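Local coordinates for Aln2 (Streptomyces sp. CM020, PDB 6P7L), which is of undefined exact function but, as a noncanonical NTF2-like (SnoaL-type) protein, probably takes part in the biosynthesis of the polyketide antibiotic alnumycin, at residues Tyr120-Thr125 / Cys139-Thr144; Val135-Phe140 / Ile159-Leu164; Thr41-Arg46 / Leu152-Arg157. All coordinates share one frame; numbering follows the deposited sequence.

Interaction 1: residues Tyr120-Thr125 / Cys139-Thr144; sequences YYATVT and CFVRDT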
loop_
_atom_site.group_PDB
_atom_site.type_symbol
_atom_site.label_atom_id
_atom_site.label_comp_id
_atom_site.label_asym_id
_atom_site.label_seq_id
_atom_site.Cartn_x
_atom_site.Cartn_y
_atom_site.Cartn_z
ATOM N N TYR A 120 3.986 -5.676 9.661
ATOM C CA TYR A 120 3.520 -4.663 8.723
ATOM C C TYR A 120 2.779 -3.561 9.456
ATOM O O TYR A 120 2.411 -3.692 10.628
ATOM C CB TYR A 120 2.610 -5.263 7.666
ATOM C CG TYR A 120 1.480 -6.123 8.165
ATOM C CD1 TYR A 120 1.686 -7.466 8.473
ATOM C CD2 TYR A 120 0.192 -5.610 8.289
ATOM C CE1 TYR A 120 0.634 -8.281 8.867
ATOM C CE2 TYR A 120 -0.878 -6.402 8.674
ATOM C CZ TYR A 120 -0.642 -7.747 8.984
ATOM O OH TYR A 120 -1.689 -8.553 9.384
ATOM N N TYR A 121 2.590 -2.458 8.735
ATOM C CA TYR A 121 1.734 -1.376 9.175
ATOM C C TYR A 121 0.300 -1.644 8.710
ATOM O O TYR A 121 0.084 -2.132 7.603
ATOM C CB TYR A 121 2.180 -0.055 8.560
ATOM C CG TYR A 121 3.599 0.410 8.890
ATOM C CD1 TYR A 121 4.353 -0.205 9.864
ATOM C CD2 TYR A 121 4.158 1.485 8.219
ATOM C CE1 TYR A 121 5.635 0.255 10.185
ATOM C CE2 TYR A 121 5.425 1.935 8.507
ATOM C CZ TYR A 121 6.149 1.324 9.514
ATOM O OH TYR A 121 7.393 1.807 9.845
ATOM N N ALA A 122 -0.670 -1.243 9.518
ATOM C CA ALA A 122 -2.069 -1.340 9.140
ATOM C C ALA A 122 -2.859 -0.151 9.655
ATOM O O ALA A 122 -2.579 0.403 10.718
ATOM C CB ALA A 122 -2.723 -2.638 9.642
ATOM N N THR A 123 -3.869 0.220 8.868
ATOM C CA THR A 123 -4.887 1.145 9.326
ATOM C C THR A 123 -6.203 0.751 8.681
ATOM O O THR A 123 -6.262 -0.134 7.826
ATOM C CB THR A 123 -4.520 2.596 9.024
ATOM O OG1 THR A 123 -5.503 3.459 9.629
ATOM C CG2 THR A 123 -4.456 2.835 7.560
ATOM N N VAL A 124 -7.263 1.372 9.165
ATOM C CA VAL A 124 -8.612 1.169 8.650
ATOM C C VAL A 124 -9.178 2.535 8.307
ATOM O O VAL A 124 -9.164 3.453 9.146
ATOM C CB VAL A 124 -9.503 0.435 9.661
ATOM C CG1 VAL A 124 -10.898 0.292 9.122
ATOM C CG2 VAL A 124 -8.906 -0.928 9.941
ATOM N N THR A 125 -9.664 2.664 7.070
ATOM C CA THR A 125 -10.495 3.801 6.708
ATOM C C THR A 125 -11.954 3.394 6.870
ATOM O O THR A 125 -12.324 2.243 6.630
ATOM C CB THR A 125 -10.238 4.296 5.279
ATOM O OG1 THR A 125 -10.438 3.250 4.345
ATOM C CG2 THR A 125 -8.782 4.826 5.110
ATOM N N CYS A 139 -1.598 0.839 13.302
ATOM C CA CYS A 139 -1.164 -0.323 14.061
ATOM C C CYS A 139 0.105 -0.899 13.456
ATOM O O CYS A 139 0.334 -0.837 12.241
ATOM C CB CYS A 139 -2.235 -1.451 14.040
ATOM S SG CYS A 139 -3.766 -1.033 14.888
ATOM N N PHE A 140 0.895 -1.521 14.309
ATOM C CA PHE A 140 1.984 -2.374 13.877
ATOM C C PHE A 140 1.596 -3.800 14.194
ATOM O O PHE A 140 1.326 -4.134 15.358
ATOM C CB PHE A 140 3.271 -2.023 14.572
ATOM C CG PHE A 140 4.474 -2.686 13.964
ATOM C CD1 PHE A 140 4.880 -3.946 14.360
ATOM C CD2 PHE A 140 5.183 -2.047 12.971
ATOM C CE1 PHE A 140 6.003 -4.547 13.805
ATOM C CE2 PHE A 140 6.326 -2.659 12.395
ATOM C CZ PHE A 140 6.712 -3.898 12.824
ATOM N N VAL A 141 1.577 -4.636 13.159
ATOM C CA VAL A 141 1.022 -5.978 13.237
ATOM C C VAL A 141 2.129 -6.996 13.009
ATOM O O VAL A 141 2.977 -6.826 12.122
ATOM C CB VAL A 141 -0.116 -6.183 12.221
ATOM C CG1 VAL A 141 -0.754 -7.524 12.482
ATOM C CG2 VAL A 141 -1.125 -5.100 12.353
ATOM N N ARG A 142 2.118 -8.055 13.817
ATOM C CA ARG A 142 3.005 -9.200 13.631
ATOM C C ARG A 142 2.145 -10.456 13.515
ATOM O O ARG A 142 1.355 -10.764 14.415
ATOM C CB ARG A 142 4.026 -9.336 14.767
ATOM C CG ARG A 142 5.075 -8.255 14.782
ATOM C CD ARG A 142 6.268 -8.645 15.597
ATOM N NE ARG A 142 7.399 -7.760 15.300
ATOM C CZ ARG A 142 7.570 -6.554 15.814
ATOM N NH1 ARG A 142 6.687 -6.060 16.667
ATOM N NH2 ARG A 142 8.630 -5.848 15.467
ATOM N N ASP A 143 2.322 -11.198 12.417
ATOM C CA ASP A 143 1.597 -12.433 12.179
ATOM C C ASP A 143 2.549 -13.618 12.065
ATOM O O ASP A 143 3.707 -13.474 11.661
ATOM C CB ASP A 143 0.813 -12.401 10.842
ATOM C CG ASP A 143 -0.438 -11.558 10.882
ATOM O OD1 ASP A 143 -0.961 -11.277 11.985
ATOM O OD2 ASP A 143 -0.858 -11.157 9.750
ATOM N N THR A 144 2.042 -14.812 12.341
ATOM C CA THR A 144 2.677 -16.021 11.836
ATOM C C THR A 144 1.643 -16.752 10.992
ATOM O O THR A 144 0.447 -16.796 11.348
ATOM C CB THR A 144 3.213 -16.959 12.934
ATOM O OG1 THR A 144 2.119 -17.584 13.606
ATOM C CG2 THR A 144 4.086 -16.199 13.902
#
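Tyr120 OH donates a hydrogen bond of 2.8 Å to Asp143 OD2, meeting the oxygen from above the carboxylate plane, about 35° out of it. The same oxygen also takes a hydrogen bond from Tyr44 OH, and Asp143 OD1 makes a salt bridge with Arg157 NE, so both oxygens of this buried acid have partners. Tyrosine suits position 120 because its ring sets a hydroxyl donor far enough out to reach the neighbouring strand. Its CG sits between the backbone N and the carbonyl carbon (chi1 50°), which swings the ring across Val141, whose CB lies over one face, 3.8 Å from the ring centroid. Ala122 follows on this side of the sheet, its small CB 4.0 Å from Val141 CG2.

The backbones form an antiparallel ladder in the beta hairpin of strands 116-127 and 133-148. Tyr120 and Val141 exchange two hydrogen bonds, Val141 N reaching Tyr120 O at 2.8 Å. Ala122 and Cys139 exchange another two, with Cys139 N 2.8 Å from Ala122 O. Between them stands the non-hydrogen-bonded pair Tyr121 and Phe140, whose rings meet rim to rim on the other face, Tyr121 CE1 lying 3.6 Å from Phe140 CD2 and the planes 59° apart. Tyr121 OH bonds to Asp52 of the second subunit.

The chemistry thus differs between the faces. That of Tyr121 and Phe140 is aromatic and serves the subunit interface, whereas that of Tyr120 carries the buried Asp143, whose carboxylate two hydroxyls and an arginine fix in place.

Interaction 2: residues Val135-Phe140 / Ile159-Leu164; sequences VEPTCF and IERDDL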
loop_
_atom_site.group_PDB
_atom_site.type_symbol
_atom_site.label_atom_id
_atom_site.label_comp_id
_atom_site.label_asym_id
_atom_site.label_seq_id
_atom_site.Cartn_x
_atom_site.Cartn_y
_atom_site.Cartn_z
ATOM N N VAL A 135 -9.990 7.934 9.452
ATOM C CA VAL A 135 -8.791 7.093 9.465
ATOM C C VAL A 135 -8.515 6.661 10.897
ATOM O O VAL A 135 -8.302 7.507 11.778
ATOM C CB VAL A 135 -7.584 7.807 8.853
ATOM C CG1 VAL A 135 -6.363 6.914 8.884
ATOM C CG2 VAL A 135 -7.888 8.272 7.450
ATOM N N GLU A 136 -8.519 5.353 11.126
ATOM C CA GLU A 136 -8.293 4.824 12.463
ATOM C C GLU A 136 -6.812 4.859 12.848
ATOM O O GLU A 136 -5.930 4.909 11.981
ATOM C CB GLU A 136 -8.855 3.413 12.557
ATOM C CG GLU A 136 -10.376 3.399 12.524
ATOM C CD GLU A 136 -10.977 2.083 13.014
ATOM O OE1 GLU A 136 -10.220 1.085 13.084
ATOM O OE2 GLU A 136 -12.184 2.071 13.336
ATOM N N PRO A 137 -6.520 4.866 14.153
ATOM C CA PRO A 137 -5.118 4.870 14.588
ATOM C C PRO A 137 -4.329 3.765 13.895
ATOM O O PRO A 137 -4.788 2.624 13.744
ATOM C CB PRO A 137 -5.197 4.649 16.105
ATOM C CG PRO A 137 -6.657 4.790 16.467
ATOM C CD PRO A 137 -7.490 4.831 15.272
ATOM N N THR A 138 -3.107 4.096 13.503
ATOM C CA THR A 138 -2.320 3.087 12.834
ATOM C C THR A 138 -1.871 2.026 13.836
ATOM O O THR A 138 -1.842 2.237 15.049
ATOM C CB THR A 138 -1.145 3.733 12.125
ATOM O OG1 THR A 138 -0.406 4.511 13.042
ATOM C CG2 THR A 138 -1.614 4.652 11.028
ATOM N N CYS A 139 -1.598 0.839 13.302
ATOM C CA CYS A 139 -1.164 -0.323 14.061
ATOM C C CYS A 139 0.105 -0.899 13.456
ATOM O O CYS A 139 0.334 -0.837 12.241
ATOM C CB CYS A 139 -2.235 -1.451 14.040
ATOM S SG CYS A 139 -3.766 -1.033 14.888
ATOM N N PHE A 140 0.895 -1.521 14.309
ATOM C CA PHE A 140 1.984 -2.374 13.877
ATOM C C PHE A 140 1.596 -3.800 14.194
ATOM O O PHE A 140 1.326 -4.134 15.358
ATOM C CB PHE A 140 3.271 -2.023 14.572
ATOM C CG PHE A 140 4.474 -2.686 13.964
ATOM C CD1 PHE A 140 4.880 -3.946 14.360
ATOM C CD2 PHE A 140 5.183 -2.047 12.971
ATOM C CE1 PHE A 140 6.003 -4.547 13.805
ATOM C CE2 PHE A 140 6.326 -2.659 12.395
ATOM C CZ PHE A 140 6.712 -3.898 12.824
ATOM N N ILE A 159 -1.524 -7.365 17.436
ATOM C CA ILE A 159 -1.738 -5.987 16.996
ATOM C C ILE A 159 -1.247 -5.048 18.092
ATOM O O ILE A 159 -1.681 -5.163 19.244
ATOM C CB ILE A 159 -3.225 -5.735 16.699
ATOM C CG1 ILE A 159 -3.663 -6.613 15.518
ATOM C CG2 ILE A 159 -3.475 -4.276 16.418
ATOM C CD1 ILE A 159 -5.145 -6.731 15.374
ATOM N N GLU A 160 -0.337 -4.133 17.751
ATOM C CA GLU A 160 0.090 -3.071 18.663
ATOM C C GLU A 160 -0.469 -1.771 18.101
ATOM O O GLU A 160 -0.134 -1.395 16.970
ATOM C CB GLU A 160 1.618 -3.012 18.785
ATOM C CG GLU A 160 2.191 -4.214 19.537
ATOM C CD GLU A 160 3.682 -4.120 19.758
ATOM O OE1 GLU A 160 4.238 -3.012 19.613
ATOM O OE2 GLU A 160 4.296 -5.155 20.085
ATOM N N ARG A 161 -1.354 -1.115 18.851
ATOM C CA ARG A 161 -1.982 0.101 18.354
ATOM C C ARG A 161 -1.136 1.311 18.708
ATOM O O ARG A 161 -0.729 1.477 19.869
ATOM C CB ARG A 161 -3.398 0.262 18.902
ATOM C CG ARG A 161 -4.328 0.723 17.782
ATOM C CD ARG A 161 -5.750 0.586 18.150
ATOM N NE ARG A 161 -6.139 1.691 19.010
ATOM C CZ ARG A 161 -7.237 1.715 19.747
ATOM N NH1 ARG A 161 -8.065 0.682 19.737
ATOM N NH2 ARG A 161 -7.499 2.775 20.488
ATOM N N ASP A 162 -0.848 2.144 17.701
ATOM C CA ASP A 162 0.145 3.189 17.899
ATOM C C ASP A 162 -0.318 4.221 18.908
ATOM O O ASP A 162 0.521 4.797 19.607
ATOM C CB ASP A 162 0.472 3.856 16.568
ATOM C CG ASP A 162 1.409 3.011 15.690
ATOM O OD1 ASP A 162 2.292 2.331 16.267
ATOM O OD2 ASP A 162 1.293 3.081 14.423
ATOM N N ASP A 163 -1.632 4.494 19.006
ATOM C CA ASP A 163 -2.059 5.464 20.011
ATOM C C ASP A 163 -1.782 4.938 21.423
ATOM O O ASP A 163 -1.370 5.696 22.310
ATOM C CB ASP A 163 -3.531 5.825 19.840
ATOM C CG ASP A 163 -4.453 4.644 19.940
ATOM O OD1 ASP A 163 -4.136 3.571 19.389
ATOM O OD2 ASP A 163 -5.507 4.828 20.577
ATOM N N LEU A 164 -1.985 3.638 21.638
ATOM C CA LEU A 164 -1.720 3.033 22.937
ATOM C C LEU A 164 -0.233 3.045 23.249
ATOM O O LEU A 164 0.159 3.293 24.399
ATOM C CB LEU A 164 -2.281 1.611 22.964
ATOM C CG LEU A 164 -3.809 1.515 22.925
ATOM C CD1 LEU A 164 -4.277 0.044 22.998
ATOM C CD2 LEU A 164 -4.459 2.328 24.029
#
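Cys139 and Arg161 form an antiparallel non-hydrogen-bonded pair with CA atoms 4.4 Å apart, and beside it Phe140 and Glu160 exchange two backbone hydrogen bonds, Phe140 N lying 2.9 Å from Glu160 O. The ladder then passes into a helix start: Arg161 is the N-cap residue, and the N-H of Asp162 finds Thr138 O at 2.8 Å. Thr138 holds Asp162 a second time, its OG1 donating a short bond of 2.6 Å to the anti lone pair of Asp162 OD2. Threonine suits this place because its side-chain hydroxyl adds a donor to the bond already made by the backbone carbonyl.

Arg161, bent at chi3 (79°), turns back and grips Asp163 side-on, NE to OD1 and NH2 to OD2, each oxygen using its syn lone pair. Pro137 lies alongside Arg161, pointing the same way, its CB 3.6 Å from Asp163 OD1. The aliphatic part of Arg161 covers the thiol, with CG 3.4 Å from Cys139 SG, and Ile159 CG2 approaches the same sulfur.

Strand 151-161 runs between strands 133-148 and 67-70, helix 162-168 leaves from its end, and Arg100 and Thr127 of the second subunit bond to Asp162 OD1 and Thr138 OG1 respectively.

Interaction 3: residues Thr41-Arg46 / Leu152-Arg157; sequences TQFYAR and LRSRSR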
loop_
_atom_site.group_PDB
_atom_site.type_symbol
_atom_site.label_atom_id
_atom_site.label_comp_id
_atom_site.label_asym_id
_atom_site.label_seq_id
_atom_site.Cartn_x
_atom_site.Cartn_y
_atom_site.Cartn_z
ATOM N N THR A 41 0.838 -11.991 -0.310
ATOM C CA THR A 41 0.007 -10.844 -0.687
ATOM C C THR A 41 -1.410 -11.283 -1.017
ATOM O O THR A 41 -2.378 -10.561 -0.733
ATOM C CB THR A 41 0.557 -10.062 -1.885
ATOM O OG1 THR A 41 0.395 -10.795 -3.118
ATOM C CG2 THR A 41 2.024 -9.664 -1.687
ATOM N N GLN A 42 -1.546 -12.444 -1.644
ATOM C CA GLN A 42 -2.868 -12.921 -2.059
ATOM C C GLN A 42 -3.658 -13.416 -0.855
ATOM O O GLN A 42 -4.876 -13.228 -0.784
ATOM C CB GLN A 42 -2.733 -14.018 -3.122
ATOM C CG GLN A 42 -2.050 -13.517 -4.392
ATOM C CD GLN A 42 -2.759 -12.305 -4.955
ATOM O OE1 GLN A 42 -3.859 -12.411 -5.507
ATOM N NE2 GLN A 42 -2.184 -11.127 -4.699
ATOM N N PHE A 43 -2.986 -14.082 0.091
ATOM C CA PHE A 43 -3.651 -14.482 1.325
ATOM C C PHE A 43 -4.262 -13.279 2.038
ATOM O O PHE A 43 -5.431 -13.295 2.431
ATOM C CB PHE A 43 -2.655 -15.181 2.244
ATOM C CG PHE A 43 -3.225 -15.514 3.604
ATOM C CD1 PHE A 43 -4.017 -16.627 3.800
ATOM C CD2 PHE A 43 -2.943 -14.690 4.687
ATOM C CE1 PHE A 43 -4.512 -16.917 5.057
ATOM C CE2 PHE A 43 -3.451 -14.958 5.920
ATOM C CZ PHE A 43 -4.241 -16.077 6.107
ATOM N N TYR A 44 -3.486 -12.224 2.202
ATOM C CA TYR A 44 -3.959 -11.077 2.970
ATOM C C TYR A 44 -5.038 -10.292 2.218
ATOM O O TYR A 44 -6.003 -9.807 2.833
ATOM C CB TYR A 44 -2.781 -10.171 3.288
ATOM C CG TYR A 44 -1.912 -10.591 4.430
ATOM C CD1 TYR A 44 -2.459 -10.987 5.642
ATOM C CD2 TYR A 44 -0.536 -10.629 4.299
ATOM C CE1 TYR A 44 -1.649 -11.374 6.694
ATOM C CE2 TYR A 44 0.257 -10.972 5.344
ATOM C CZ TYR A 44 -0.271 -11.356 6.532
ATOM O OH TYR A 44 0.514 -11.738 7.585
ATOM N N ALA A 45 -4.901 -10.168 0.892
ATOM C CA ALA A 45 -5.927 -9.486 0.118
ATOM C C ALA A 45 -7.264 -10.193 0.304
ATOM O O ALA A 45 -8.295 -9.557 0.584
ATOM C CB ALA A 45 -5.528 -9.441 -1.368
ATOM N N ARG A 46 -7.258 -11.524 0.167
ATOM C CA ARG A 46 -8.504 -12.276 0.312
ATOM C C ARG A 46 -8.986 -12.242 1.755
ATOM O O ARG A 46 -10.195 -12.120 2.021
ATOM C CB ARG A 46 -8.288 -13.702 -0.183
ATOM C CG ARG A 46 -8.026 -13.735 -1.747
ATOM C CD ARG A 46 -8.036 -15.071 -2.389
ATOM N NE ARG A 46 -8.419 -14.927 -3.803
ATOM C CZ ARG A 46 -7.566 -14.669 -4.791
ATOM N NH1 ARG A 46 -6.270 -14.540 -4.539
ATOM N NH2 ARG A 46 -7.999 -14.553 -6.038
ATOM N N LEU A 152 -1.801 -21.298 2.748
ATOM C CA LEU A 152 -1.489 -20.533 3.948
ATOM C C LEU A 152 -2.722 -20.304 4.813
ATOM O O LEU A 152 -3.841 -20.108 4.310
ATOM C CB LEU A 152 -0.869 -19.199 3.566
ATOM C CG LEU A 152 0.578 -19.239 3.095
ATOM C CD1 LEU A 152 0.999 -17.769 2.812
ATOM C CD2 LEU A 152 1.524 -19.889 4.073
ATOM N N ARG A 153 -2.492 -20.311 6.126
ATOM C CA ARG A 153 -3.480 -20.019 7.155
ATOM C C ARG A 153 -2.821 -19.170 8.235
ATOM O O ARG A 153 -1.613 -19.272 8.474
ATOM C CB ARG A 153 -4.019 -21.310 7.785
ATOM C CG ARG A 153 -4.561 -22.313 6.772
ATOM C CD ARG A 153 -6.022 -22.010 6.382
ATOM N NE ARG A 153 -6.914 -22.236 7.515
ATOM C CZ ARG A 153 -7.327 -23.421 7.940
ATOM N NH1 ARG A 153 -6.952 -24.523 7.315
ATOM N NH2 ARG A 153 -8.119 -23.509 9.005
ATOM N N SER A 154 -3.620 -18.362 8.912
ATOM C CA SER A 154 -3.133 -17.566 10.036
ATOM C C SER A 154 -3.033 -18.431 11.291
ATOM O O SER A 154 -3.980 -19.151 11.634
ATOM C CB SER A 154 -4.061 -16.386 10.277
ATOM O OG SER A 154 -3.740 -15.261 9.476
ATOM N N ARG A 155 -1.874 -18.384 11.955
ATOM C CA ARG A 155 -1.663 -19.056 13.240
ATOM C C ARG A 155 -1.657 -18.108 14.427
ATOM O O ARG A 155 -2.183 -18.444 15.496
ATOM C CB ARG A 155 -0.356 -19.849 13.220
ATOM C CG ARG A 155 -0.055 -20.550 14.540
ATOM C CD ARG A 155 1.143 -21.507 14.412
ATOM N NE ARG A 155 2.399 -20.879 14.825
ATOM C CZ ARG A 155 3.595 -21.448 14.718
ATOM N NH1 ARG A 155 3.708 -22.664 14.208
ATOM N NH2 ARG A 155 4.679 -20.796 15.117
ATOM N N SER A 156 -1.090 -16.918 14.253
ATOM C CA SER A 156 -0.925 -15.940 15.315
ATOM C C SER A 156 -1.110 -14.575 14.689
ATOM O O SER A 156 -0.691 -14.365 13.553
ATOM C CB SER A 156 0.524 -16.033 15.937
ATOM O OG SER A 156 0.857 -14.896 16.719
ATOM N N ARG A 157 -1.770 -13.660 15.393
ATOM C CA ARG A 157 -1.819 -12.262 14.983
ATOM C C ARG A 157 -1.676 -11.437 16.262
ATOM O O ARG A 157 -2.418 -11.669 17.226
ATOM C CB ARG A 157 -3.122 -11.924 14.260
ATOM C CG ARG A 157 -3.281 -10.446 13.955
ATOM C CD ARG A 157 -4.222 -10.136 12.803
ATOM N NE ARG A 157 -3.667 -10.672 11.585
ATOM C CZ ARG A 157 -4.349 -10.977 10.480
ATOM N NH1 ARG A 157 -5.660 -10.743 10.402
ATOM N NH2 ARG A 157 -3.693 -11.522 9.455
#
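Tyr44 OH, bonded to both Asp143 OD2 and Thr118 OG1, pins the far end of a ring whose edge is touched by Arg157. Arg157 NH2 comes 3.4 Å from Tyr44 CE1, near the ring plane and with guanidinium and ring turned 41° apart, while its own hydrogen bond goes to Gln47 OE1. A bend at chi3 (-65°) brings this guanidinium up against the helix, and an arginine, with several N-H donors, suits a position serving Asp143 and Gln47 together.

Phe43 covers more of the strand. With CG anti to the backbone N (chi1 174°), its ring reaches out from the helix, CE1 3.3 Å from Leu152 O and CD1 4.1 Å from Leu152 CB. At the ring's tip, CZ lies 3.5 Å from Ser154 OG, which approaches in the ring plane and bonds to Gln47 NE2. Serine is small enough to admit the aromatic edge yet still polar.

No hydrogen bond joins the segments, and the axes of 41-46 and 152-157 come no nearer than 9.4 Å. This is the N-terminal helix packed across the curved sheet, as in the cone-shaped NTF2-like fold; a glycerol bonded to Arg157 NH1, probably from the crystallisation liquor, is consistent with a pocket there.

From the N terminus, helix residues 41-46 meet their partner only at 152-157, so interaction 3 closes a loop of 105 residues, which holds all of interaction 1. That contact closes a loop of 13 residues, the hairpin between strands 116-127 and 133-148. Interaction 2 begins within the larger loop, at 135-140, and ends beyond it at 159-164, so it crosses interaction 3; it closes the next hairpin and brings in the C-terminal helix. Interactions 1 and 2 share Cys139 and Phe140, and both reach the second subunit. Asp143 joins interactions 1 and 3, tying N-terminal helix to sheet, whereas interactions 2 and 3 merely adjoin along strand 151-161.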